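Long-range contacts in aminotransferase class-III (Ochrobactrum anthropi, PDB 5GHG), which probably transfers amino groups between amines and carbonyl compounds as an omega-transaminase that uses a vitamin B6 cofactor, captured here as pyridoxamine 5'-phosphate: residues B[112-117]-B[294-299]; B[92-97]-B[330-335]; B[100-105]-B[298-303]; B[224-229]-B[276-281]. The protein carries 1 engineered substitution. All coordinates share one frame; numbering follows the deposited sequence.

Interaction 1. Residues B[112-117]-B[294-299]; sequences AYFTNS and LPISAF. With PMP (4'-deoxy-4'-aminopyridoxal-5'-phosphate), chain C.
The rings of Tyr-113 and Phe-299 lie nearly parallel, planes at 7°, but are displaced along their planes, with centroids 4.9 Å apart and little ring-on-ring overlap. What sits over the face of Phe-299 is Tyr-113 CB, 3.7 Å from the ring centroid in a CH-pi contact, while Phe-299 O lies in plane at the edge of the tyrosine ring. Phe-299 CG stands between its backbone N and carbonyl carbon (chi1 61°), which swings the ring toward the tyrosine. Replacing Phe-299 by an alanine would remove the ring under Tyr-113 CB and is likely to leave a gap toward Thr-124 and Val-125 of helix 118-135. The ring of Phe-114, on the other side of the sheet, takes Ser-297 O at its edge, and its CD1 touches Ala-298 CB at 3.7 Å; the small methyl gives the ring room. Backbone bonds, two each, join Tyr-113 with Phe-299 and Thr-115 with Ser-297. Thr-115 OG1 donates to Ser-117 O; Ser-117 OG caps Glu-120 N and bonds Glu-120 of the second subunit, while its CB nears the cofactor phosphate. This antiparallel edge pair belongs to the seven-stranded mixed sheet characteristic of the large domain in fold-type I aminotransferases.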
# COMPACT_ATOMS: atom_id res chain seq x y z
N ALA B 112 -14.09 -12.65 1.73
CA ALA B 112 -12.79 -12.10 2.06
C ALA B 112 -12.21 -11.38 0.85
O ALA B 112 -12.30 -11.87 -0.27
CB ALA B 112 -11.83 -13.20 2.53
N TYR B 113 -11.61 -10.21 1.10
CA TYR B 113 -10.94 -9.41 0.07
C TYR B 113 -9.50 -9.17 0.51
O TYR B 113 -9.24 -9.00 1.70
CB TYR B 113 -11.63 -8.06 -0.12
CG TYR B 113 -13.09 -8.14 -0.53
CD1 TYR B 113 -14.08 -8.50 0.38
CD2 TYR B 113 -13.48 -7.86 -1.84
CE1 TYR B 113 -15.42 -8.58 -0.01
CE2 TYR B 113 -14.81 -7.89 -2.23
CZ TYR B 113 -15.77 -8.25 -1.32
OH TYR B 113 -17.08 -8.33 -1.72
N PHE B 114 -8.57 -9.12 -0.45
CA PHE B 114 -7.15 -8.98 -0.13
C PHE B 114 -6.57 -7.69 -0.66
O PHE B 114 -6.95 -7.22 -1.74
CB PHE B 114 -6.35 -10.19 -0.66
CG PHE B 114 -6.75 -11.48 -0.01
CD1 PHE B 114 -6.36 -11.75 1.28
CD2 PHE B 114 -7.56 -12.37 -0.67
CE1 PHE B 114 -6.76 -12.92 1.91
CE2 PHE B 114 -7.98 -13.54 -0.06
CZ PHE B 114 -7.57 -13.83 1.23
N THR B 115 -5.65 -7.12 0.11
CA THR B 115 -4.85 -5.95 -0.28
C THR B 115 -3.42 -6.21 0.17
O THR B 115 -3.10 -7.28 0.72
CB THR B 115 -5.38 -4.66 0.36
OG1 THR B 115 -5.22 -4.73 1.79
CG2 THR B 115 -6.87 -4.46 0.05
N ASN B 116 -2.55 -5.24 -0.03
CA ASN B 116 -1.20 -5.37 0.46
C ASN B 116 -1.06 -4.91 1.90
O ASN B 116 -0.36 -5.54 2.70
CB ASN B 116 -0.24 -4.60 -0.44
CG ASN B 116 -0.30 -5.06 -1.87
OD1 ASN B 116 0.09 -6.18 -2.17
ND2 ASN B 116 -0.85 -4.22 -2.74
N SER B 117 -1.72 -3.82 2.26
CA SER B 117 -1.51 -3.17 3.54
C SER B 117 -2.83 -2.98 4.27
O SER B 117 -3.90 -2.99 3.66
CB SER B 117 -0.85 -1.79 3.34
OG SER B 117 -1.73 -0.94 2.63
N LEU B 294 5.71 -11.37 4.62
CA LEU B 294 5.44 -10.71 3.35
C LEU B 294 4.24 -9.79 3.56
O LEU B 294 3.41 -10.06 4.41
CB LEU B 294 5.12 -11.71 2.22
CG LEU B 294 6.29 -12.53 1.70
CD1 LEU B 294 5.86 -13.45 0.57
CD2 LEU B 294 7.41 -11.57 1.22
N PRO B 295 4.15 -8.70 2.79
CA PRO B 295 2.99 -7.79 2.93
C PRO B 295 1.73 -8.44 2.39
O PRO B 295 1.69 -8.87 1.23
CB PRO B 295 3.40 -6.58 2.07
CG PRO B 295 4.82 -6.81 1.64
CD PRO B 295 5.12 -8.25 1.78
N ILE B 296 0.70 -8.50 3.23
CA ILE B 296 -0.63 -8.90 2.79
C ILE B 296 -1.63 -8.49 3.88
O ILE B 296 -1.33 -8.54 5.07
CB ILE B 296 -0.72 -10.41 2.49
CG1 ILE B 296 -2.13 -10.78 2.05
CG2 ILE B 296 -0.34 -11.21 3.73
CD1 ILE B 296 -2.28 -12.21 1.52
N SER B 297 -2.81 -8.08 3.45
CA SER B 297 -3.89 -7.73 4.37
C SER B 297 -5.19 -8.23 3.77
O SER B 297 -5.25 -8.60 2.60
CB SER B 297 -3.94 -6.22 4.62
OG SER B 297 -2.66 -5.76 5.02
N ALA B 298 -6.23 -8.21 4.59
CA ALA B 298 -7.52 -8.76 4.18
C ALA B 298 -8.60 -8.06 4.96
O ALA B 298 -8.37 -7.60 6.09
CB ALA B 298 -7.60 -10.27 4.42
N PHE B 299 -9.79 -7.99 4.38
CA PHE B 299 -10.96 -7.69 5.20
C PHE B 299 -12.07 -8.68 4.86
O PHE B 299 -12.15 -9.20 3.74
CB PHE B 299 -11.40 -6.24 5.07
CG PHE B 299 -11.81 -5.81 3.68
CD1 PHE B 299 -10.87 -5.29 2.79
CD2 PHE B 299 -13.15 -5.88 3.28
CE1 PHE B 299 -11.26 -4.86 1.53
CE2 PHE B 299 -13.54 -5.48 2.01
CZ PHE B 299 -12.60 -4.97 1.13
N1 PMP C . -4.98 -0.35 11.34
C2 PMP C . -4.25 -0.54 12.48
C2A PMP C . -4.99 -0.80 13.76
C3 PMP C . -2.85 -0.46 12.47
O3 PMP C . -2.18 -0.58 13.67
C4 PMP C . -2.16 -0.23 11.25
C4A PMP C . -0.64 -0.21 11.13
N4A PMP C . 0.05 0.43 12.21
C5 PMP C . -2.95 -0.05 10.08
C6 PMP C . -4.33 -0.18 10.14
C5A PMP C . -2.35 0.24 8.74
O4P PMP C . -1.63 -0.89 8.26
P PMP C . -0.40 -0.66 7.19
O1P PMP C . -0.89 0.21 6.09
O2P PMP C . -0.05 -2.07 6.74
O3P PMP C . 0.74 0.02 7.91
O HOH W 1 -0.00 -8.89 -1.01

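Interaction 2. Residues B[92-97]-B[330-335]; sequences GPVIDL and VAAAVA
Pro-93 and Leu-97 of one helix meet Ala-332 and Ala-335 of another, a helix-helix packing in which the helices run in broadly the same sense at 43°. The short axes come within 8.4 Å, a close approach that the methyl-sized alanines allow. Ala-332 carries most of the contact on its side: its CB reaches Pro-93 O at 3.7 Å, and Pro-93 CB and Val-94 CG2 also touch that methyl. Pro-93 CB in addition lies 3.8 Å from the backbone N of Ala-333, so the ring rests against the helix backbone itself. One turn on, Leu-97 reaches across chiefly with CD2, which touches Ala-335 CB at 3.8 Å and Ala-332 CA at 3.9 Å. Its CG is anti to the backbone N (chi1 -179°), and this sends the branched end across toward the neighbouring helix.

Further out, Leu-97 is also backed by Phe-114 of the sheet, by Ile-296, and by Leu-336 and Leu-339 farther along helix 329-344. Gln-76 of helix 67-77 touches both Pro-93 and Ala-333. Proline suits the first turn of helix 93-104, where the backbone N would have no i-4 carbonyl within the helix to bond, so the missing N-H costs nothing. Gly-92 before it holds the N-cap position at a positive phi of 112°, where a side chain would jam against the preceding carbonyl. The turn begins with Asp-96 N donating to Gly-92 O at 2.9 Å, followed by Leu-97 N to Pro-93 O, the same carbonyl oxygen against which the methyl of Ala-332 is packed.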
# COMPACT_ATOMS: atom_id res chain seq x y z
N GLY B 92 -5.75 -23.13 -4.99
CA GLY B 92 -4.73 -22.11 -5.04
C GLY B 92 -4.65 -21.36 -3.71
O GLY B 92 -5.60 -21.37 -2.92
N PRO B 93 -3.50 -20.73 -3.44
CA PRO B 93 -3.32 -20.13 -2.11
C PRO B 93 -4.26 -18.97 -1.82
O PRO B 93 -4.61 -18.79 -0.65
CB PRO B 93 -1.84 -19.69 -2.11
CG PRO B 93 -1.41 -19.73 -3.54
CD PRO B 93 -2.24 -20.79 -4.20
N VAL B 94 -4.68 -18.19 -2.82
CA VAL B 94 -5.60 -17.09 -2.53
C VAL B 94 -7.00 -17.63 -2.18
O VAL B 94 -7.63 -17.18 -1.23
CB VAL B 94 -5.68 -16.11 -3.71
CG1 VAL B 94 -6.67 -15.02 -3.38
CG2 VAL B 94 -4.31 -15.51 -3.97
N ILE B 95 -7.48 -18.61 -2.94
CA ILE B 95 -8.76 -19.24 -2.63
C ILE B 95 -8.71 -19.93 -1.27
O ILE B 95 -9.64 -19.80 -0.46
CB ILE B 95 -9.14 -20.24 -3.74
CG1 ILE B 95 -9.35 -19.50 -5.05
CG2 ILE B 95 -10.36 -21.04 -3.34
CD1 ILE B 95 -10.16 -18.24 -4.93
N ASP B 96 -7.64 -20.67 -1.01
CA ASP B 96 -7.50 -21.37 0.25
C ASP B 96 -7.47 -20.39 1.43
O ASP B 96 -8.03 -20.66 2.49
CB ASP B 96 -6.23 -22.22 0.25
CG ASP B 96 -6.34 -23.43 -0.66
OD1 ASP B 96 -7.46 -23.78 -1.05
OD2 ASP B 96 -5.31 -24.01 -0.97
N LEU B 97 -6.77 -19.26 1.27
CA LEU B 97 -6.67 -18.32 2.38
C LEU B 97 -8.01 -17.64 2.66
O LEU B 97 -8.39 -17.46 3.82
CB LEU B 97 -5.59 -17.27 2.09
CG LEU B 97 -5.37 -16.23 3.19
CD1 LEU B 97 -5.00 -16.86 4.52
CD2 LEU B 97 -4.27 -15.25 2.76
N VAL B 330 2.12 -15.53 -3.64
CA VAL B 330 3.23 -15.85 -2.75
C VAL B 330 2.92 -15.37 -1.33
O VAL B 330 3.12 -16.11 -0.35
CB VAL B 330 4.55 -15.25 -3.25
CG1 VAL B 330 5.72 -15.68 -2.35
CG2 VAL B 330 4.83 -15.67 -4.70
N ALA B 331 2.42 -14.15 -1.21
CA ALA B 331 2.04 -13.63 0.11
C ALA B 331 0.93 -14.47 0.72
O ALA B 331 0.96 -14.77 1.92
CB ALA B 331 1.62 -12.18 0.01
N ALA B 332 -0.05 -14.89 -0.09
CA ALA B 332 -1.12 -15.74 0.43
C ALA B 332 -0.57 -17.07 0.92
O ALA B 332 -1.01 -17.57 1.95
CB ALA B 332 -2.20 -15.98 -0.62
N ALA B 333 0.37 -17.67 0.18
CA ALA B 333 0.93 -18.94 0.61
C ALA B 333 1.66 -18.80 1.94
O ALA B 333 1.59 -19.69 2.80
CB ALA B 333 1.88 -19.49 -0.46
N VAL B 334 2.35 -17.69 2.13
CA VAL B 334 3.05 -17.45 3.40
C VAL B 334 2.04 -17.24 4.53
O VAL B 334 2.22 -17.75 5.63
CB VAL B 334 4.01 -16.26 3.27
CG1 VAL B 334 4.48 -15.79 4.66
CG2 VAL B 334 5.21 -16.65 2.39
N ALA B 335 0.97 -16.48 4.28
CA ALA B 335 -0.03 -16.27 5.31
C ALA B 335 -0.70 -17.59 5.72
O ALA B 335 -0.95 -17.83 6.91
CB ALA B 335 -1.08 -15.26 4.85

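Interaction 3. Residues B[100-105]-B[298-303]; sequences KLVSMA and AFLINE
Leu-300 joins the sheet to the helix that covers it, packing against Leu-101 and Val-102 near the end of helix 93-104 and Ala-105 just past it. The short helical and strand segments make an angle of 53°, with their axes 9.5 Å apart at closest approach. The two methyls of Leu-300 divide the work. CD2 meets Val-102 CG2 at 3.5 Å, tighter than usual van der Waals contact, the two side chains crossing at a slant. CD1 turns to the backbone and approaches Leu-101 O at 3.6 Å, with Ala-105 CB at 4.0 Å from the same methyl. With CG anti to its carbonyl carbon (chi1 -69°), Leu-300 presents this forked end to the helix, and a branched aliphatic residue is well suited to filling two such places at once. Leu-101 adds a second point of attachment farther back along the strand, its CD1 resting on Ala-298 CB at 3.7 Å.

Leu-101 also lies against Phe-114 of the neighbouring strand 111-115 and against Leu-289 in a loop. Around the contact, Leu-300 packs on Met-109, Ala-112 and Met-285, and beyond the strand Asn-302 N-caps the next helix and bonds to Asp-281. Apolar branches of a helix laid against the small and aliphatic residues of a strand make this one part of the helix layer packed on the face of the sheet carrying Ala-298 and Leu-300, as in three-layer alpha/beta/alpha domains.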
# COMPACT_ATOMS: atom_id res chain seq x y z
N LYS B 100 -10.10 -20.09 4.53
CA LYS B 100 -9.63 -20.23 5.90
C LYS B 100 -10.04 -19.03 6.76
O LYS B 100 -10.48 -19.20 7.90
CB LYS B 100 -8.12 -20.41 5.90
CG LYS B 100 -7.47 -20.35 7.25
CD LYS B 100 -7.84 -21.56 8.06
CE LYS B 100 -7.24 -22.83 7.45
NZ LYS B 100 -7.57 -24.04 8.28
N LEU B 101 -9.91 -17.81 6.23
CA LEU B 101 -10.22 -16.63 7.03
C LEU B 101 -11.71 -16.54 7.33
O LEU B 101 -12.10 -16.16 8.44
CB LEU B 101 -9.76 -15.36 6.32
CG LEU B 101 -8.23 -15.17 6.20
CD1 LEU B 101 -7.93 -13.85 5.48
CD2 LEU B 101 -7.59 -15.21 7.56
N VAL B 102 -12.56 -16.85 6.35
CA VAL B 102 -13.99 -16.87 6.62
C VAL B 102 -14.29 -17.90 7.70
O VAL B 102 -15.04 -17.63 8.65
CB VAL B 102 -14.78 -17.13 5.32
CG1 VAL B 102 -16.26 -17.40 5.62
CG2 VAL B 102 -14.66 -15.94 4.38
N SER B 103 -13.68 -19.08 7.61
CA SER B 103 -13.97 -20.13 8.58
C SER B 103 -13.50 -19.77 9.98
O SER B 103 -14.04 -20.28 10.96
CB SER B 103 -13.34 -21.46 8.13
OG SER B 103 -11.95 -21.47 8.39
N MET B 104 -12.49 -18.91 10.11
CA MET B 104 -11.97 -18.52 11.41
C MET B 104 -12.69 -17.33 12.03
O MET B 104 -12.38 -16.97 13.16
CB MET B 104 -10.48 -18.12 11.30
CG MET B 104 -9.49 -19.21 10.95
SD MET B 104 -7.89 -18.38 10.58
CE MET B 104 -7.34 -17.91 12.20
N ALA B 105 -13.59 -16.68 11.30
CA ALA B 105 -14.09 -15.39 11.74
C ALA B 105 -14.82 -15.52 13.08
O ALA B 105 -15.52 -16.51 13.31
CB ALA B 105 -15.02 -14.78 10.69
N ALA B 298 -6.23 -8.21 4.59
CA ALA B 298 -7.52 -8.76 4.18
C ALA B 298 -8.60 -8.06 4.96
O ALA B 298 -8.37 -7.60 6.09
CB ALA B 298 -7.60 -10.27 4.42
N PHE B 299 -9.79 -7.99 4.38
CA PHE B 299 -10.96 -7.69 5.20
C PHE B 299 -12.07 -8.68 4.86
O PHE B 299 -12.15 -9.20 3.74
CB PHE B 299 -11.40 -6.24 5.07
CG PHE B 299 -11.81 -5.81 3.68
CD1 PHE B 299 -10.87 -5.29 2.79
CD2 PHE B 299 -13.15 -5.88 3.28
CE1 PHE B 299 -11.26 -4.86 1.53
CE2 PHE B 299 -13.54 -5.48 2.01
CZ PHE B 299 -12.60 -4.97 1.13
N LEU B 300 -12.89 -8.97 5.86
CA LEU B 300 -14.05 -9.83 5.72
C LEU B 300 -15.31 -8.98 5.83
O LEU B 300 -15.35 -8.01 6.61
CB LEU B 300 -14.07 -10.88 6.83
CG LEU B 300 -12.97 -11.95 6.75
CD1 LEU B 300 -12.79 -12.60 8.11
CD2 LEU B 300 -13.41 -12.99 5.75
N ILE B 301 -16.34 -9.35 5.08
CA ILE B 301 -17.64 -8.69 5.22
C ILE B 301 -18.72 -9.74 5.41
O ILE B 301 -18.62 -10.87 4.89
CB ILE B 301 -17.97 -7.79 4.01
CG1 ILE B 301 -18.14 -8.63 2.76
CG2 ILE B 301 -16.87 -6.75 3.79
CD1 ILE B 301 -18.60 -7.82 1.56
N ASN B 302 -19.76 -9.38 6.15
CA ASN B 302 -20.83 -10.34 6.40
C ASN B 302 -21.88 -10.24 5.29
O ASN B 302 -21.74 -9.48 4.32
CB ASN B 302 -21.40 -10.16 7.79
CG ASN B 302 -22.11 -8.84 7.99
OD1 ASN B 302 -22.31 -8.08 7.05
ND2 ASN B 302 -22.52 -8.57 9.21
N GLU B 303 -22.93 -11.05 5.41
CA GLU B 303 -23.94 -11.09 4.36
C GLU B 303 -24.74 -9.78 4.30
O GLU B 303 -25.09 -9.32 3.22
CB GLU B 303 -24.87 -12.29 4.58
CG GLU B 303 -25.87 -12.51 3.44
CD GLU B 303 -25.20 -12.84 2.11
OE1 GLU B 303 -25.79 -12.52 1.06
OE2 GLU B 303 -24.07 -13.41 2.10

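Interaction 4. Residues B[224-229]-B[276-281]; sequences GEPVMG and FDMKPD. With PMP (4'-deoxy-4'-aminopyridoxal-5'-phosphate), chain C.
The end of strand 219-224 and the loop after it pass the loop after helix 272-275 without pairing as strands, closest at Pro-226 and Phe-276, whose CA atoms are 6.7 Å apart. Pro-226 O lies above one face of the Phe-276 ring, offset toward its rim, and the proline CB is 3.9 Å from Phe-276 CD2. Val-227 brings only CG2, 3.4 Å from Phe-276 CE2, its side chain roughly at right angles to the phenylalanine. Met-278 shares Pro-226 CB, with SD at 3.8 Å, and the bend at chi3 (66°) folds CE to 4.1 Å from Pro-226 CG. A flexible thioether suits this place, moulding to a rigid ring. Phe-276 and Met-278 flank Asp-277, whose positive phi makes it the C-prime residue of a Schellman motif ending helix 272-275, Met-278 N reaching back to Ser-273 O.

Beyond the first loop lies the cofactor pocket. Glu-225 OE2 is 3.3 Å from the cofactor methyl carbon C2A and accepts Gly-229 N at 3.0 Å, a nearly straight bond (170°) whose donor stands above the carboxylate plane. The remaining oxygen, OE1, takes the backbone N of Tyr-151, another pocket residue, while Glu-225 O accepts from Arg-147. With an alanine in place of Glu-225, the backbone N atoms of Gly-229 and Tyr-151 are likely to lose these acceptors, and a gap to open beside the cofactor methyl.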
# COMPACT_ATOMS: atom_id res chain seq x y z
N GLY B 224 -13.48 1.03 14.74
CA GLY B 224 -12.64 1.01 15.92
C GLY B 224 -11.75 -0.22 16.03
O GLY B 224 -12.15 -1.34 15.66
N GLU B 225 -10.56 -0.02 16.54
CA GLU B 225 -9.75 -1.12 17.06
C GLU B 225 -10.34 -1.59 18.39
O GLU B 225 -10.72 -0.76 19.21
CB GLU B 225 -8.31 -0.66 17.28
CG GLU B 225 -7.68 0.06 16.11
CD GLU B 225 -6.61 1.06 16.56
OE1 GLU B 225 -6.93 2.26 16.74
OE2 GLU B 225 -5.44 0.62 16.75
N PRO B 226 -10.37 -2.90 18.64
CA PRO B 226 -10.80 -3.35 19.98
C PRO B 226 -9.96 -2.70 21.07
O PRO B 226 -10.51 -2.17 22.05
CB PRO B 226 -10.63 -4.87 19.91
CG PRO B 226 -10.79 -5.20 18.45
CD PRO B 226 -10.16 -4.03 17.71
N VAL B 227 -8.65 -2.73 20.90
CA VAL B 227 -7.68 -2.00 21.73
C VAL B 227 -6.87 -1.12 20.78
O VAL B 227 -6.37 -1.61 19.76
CB VAL B 227 -6.73 -2.98 22.47
CG1 VAL B 227 -5.61 -2.21 23.14
CG2 VAL B 227 -7.49 -3.83 23.48
N MET B 228 -6.74 0.16 21.10
CA MET B 228 -5.99 1.07 20.23
C MET B 228 -4.50 0.81 20.37
O MET B 228 -3.96 0.93 21.47
CB MET B 228 -6.30 2.52 20.57
CG MET B 228 -7.69 2.97 20.18
SD MET B 228 -8.04 4.62 20.86
CE MET B 228 -9.50 5.04 19.93
N GLY B 229 -3.84 0.47 19.28
CA GLY B 229 -2.42 0.17 19.34
C GLY B 229 -1.53 1.39 19.27
O GLY B 229 -1.02 1.86 20.30
N PHE B 276 -13.58 -8.58 23.52
CA PHE B 276 -14.42 -7.46 23.92
C PHE B 276 -15.88 -7.62 23.52
O PHE B 276 -16.64 -6.68 23.63
CB PHE B 276 -13.83 -6.16 23.38
CG PHE B 276 -12.54 -5.79 24.04
CD1 PHE B 276 -12.55 -5.14 25.28
CD2 PHE B 276 -11.33 -6.15 23.50
CE1 PHE B 276 -11.36 -4.82 25.91
CE2 PHE B 276 -10.13 -5.83 24.14
CZ PHE B 276 -10.16 -5.17 25.33
N ASP B 277 -16.28 -8.82 23.09
CA ASP B 277 -17.65 -9.11 22.69
C ASP B 277 -18.17 -8.10 21.66
O ASP B 277 -19.26 -7.53 21.81
CB ASP B 277 -18.58 -9.17 23.91
CG ASP B 277 -19.91 -9.88 23.57
OD1 ASP B 277 -19.91 -10.77 22.68
OD2 ASP B 277 -20.94 -9.55 24.18
N MET B 278 -17.39 -7.89 20.61
CA MET B 278 -17.79 -7.06 19.49
C MET B 278 -18.36 -7.93 18.38
O MET B 278 -17.89 -9.05 18.15
CB MET B 278 -16.60 -6.26 18.96
CG MET B 278 -16.08 -5.25 19.94
SD MET B 278 -14.39 -4.71 19.56
CE MET B 278 -14.62 -3.85 18.01
N LYS B 279 -19.37 -7.41 17.69
CA LYS B 279 -20.06 -8.13 16.63
C LYS B 279 -19.96 -7.29 15.35
O LYS B 279 -20.93 -6.69 14.91
CB LYS B 279 -21.53 -8.40 17.01
CG LYS B 279 -21.64 -9.31 18.22
CD LYS B 279 -23.07 -9.75 18.50
CE LYS B 279 -23.11 -10.78 19.63
NZ LYS B 279 -24.48 -10.91 20.22
N PRO B 280 -18.77 -7.24 14.75
CA PRO B 280 -18.57 -6.38 13.59
C PRO B 280 -19.29 -6.89 12.35
O PRO B 280 -19.50 -8.10 12.18
CB PRO B 280 -17.05 -6.40 13.39
CG PRO B 280 -16.62 -7.72 13.98
CD PRO B 280 -17.53 -7.92 15.16
N ASP B 281 -19.63 -5.95 11.47
CA ASP B 281 -20.09 -6.28 10.12
C ASP B 281 -18.93 -6.46 9.15
O ASP B 281 -19.08 -7.17 8.15
CB ASP B 281 -21.01 -5.17 9.60
CG ASP B 281 -22.23 -4.97 10.46
OD1 ASP B 281 -23.14 -5.81 10.37
OD2 ASP B 281 -22.28 -3.99 11.25
N1 PMP C . -4.98 -0.35 11.34
C2 PMP C . -4.25 -0.54 12.48
C2A PMP C . -4.99 -0.80 13.76
C3 PMP C . -2.85 -0.46 12.47
O3 PMP C . -2.18 -0.58 13.67
C4 PMP C . -2.16 -0.23 11.25
C4A PMP C . -0.64 -0.21 11.13
N4A PMP C . 0.05 0.43 12.21
C5 PMP C . -2.95 -0.05 10.08
C6 PMP C . -4.33 -0.18 10.14
C5A PMP C . -2.35 0.24 8.74
O4P PMP C . -1.63 -0.89 8.26
P PMP C . -0.40 -0.66 7.19
O1P PMP C . -0.89 0.21 6.09
O2P PMP C . -0.05 -2.07 6.74
O3P PMP C . 0.74 0.02 7.91

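In the fold
Helix 93-104 and strand 297-301 connect three of the four contacts. Interactions 2 and 3 use the helix's start and end, their centres about 14 Å apart; interactions 1 and 3 share the strand, with centres about 12 Å apart. Interaction 1 touches interaction 2 through Phe-114 and Leu-97. Along the chain, interactions 3 and 1 lie inside the loop closed by interaction 2, and interaction 4 within all three. It sits about 26 Å from interaction 2 between centres but touches interaction 3 where Asn-302 meets Asp-281. Interactions 1 and 4, centres about 19 Å apart, both reach the cofactor, so loops at strand ends of one sheet supply residues at its phosphate and its ring methyl.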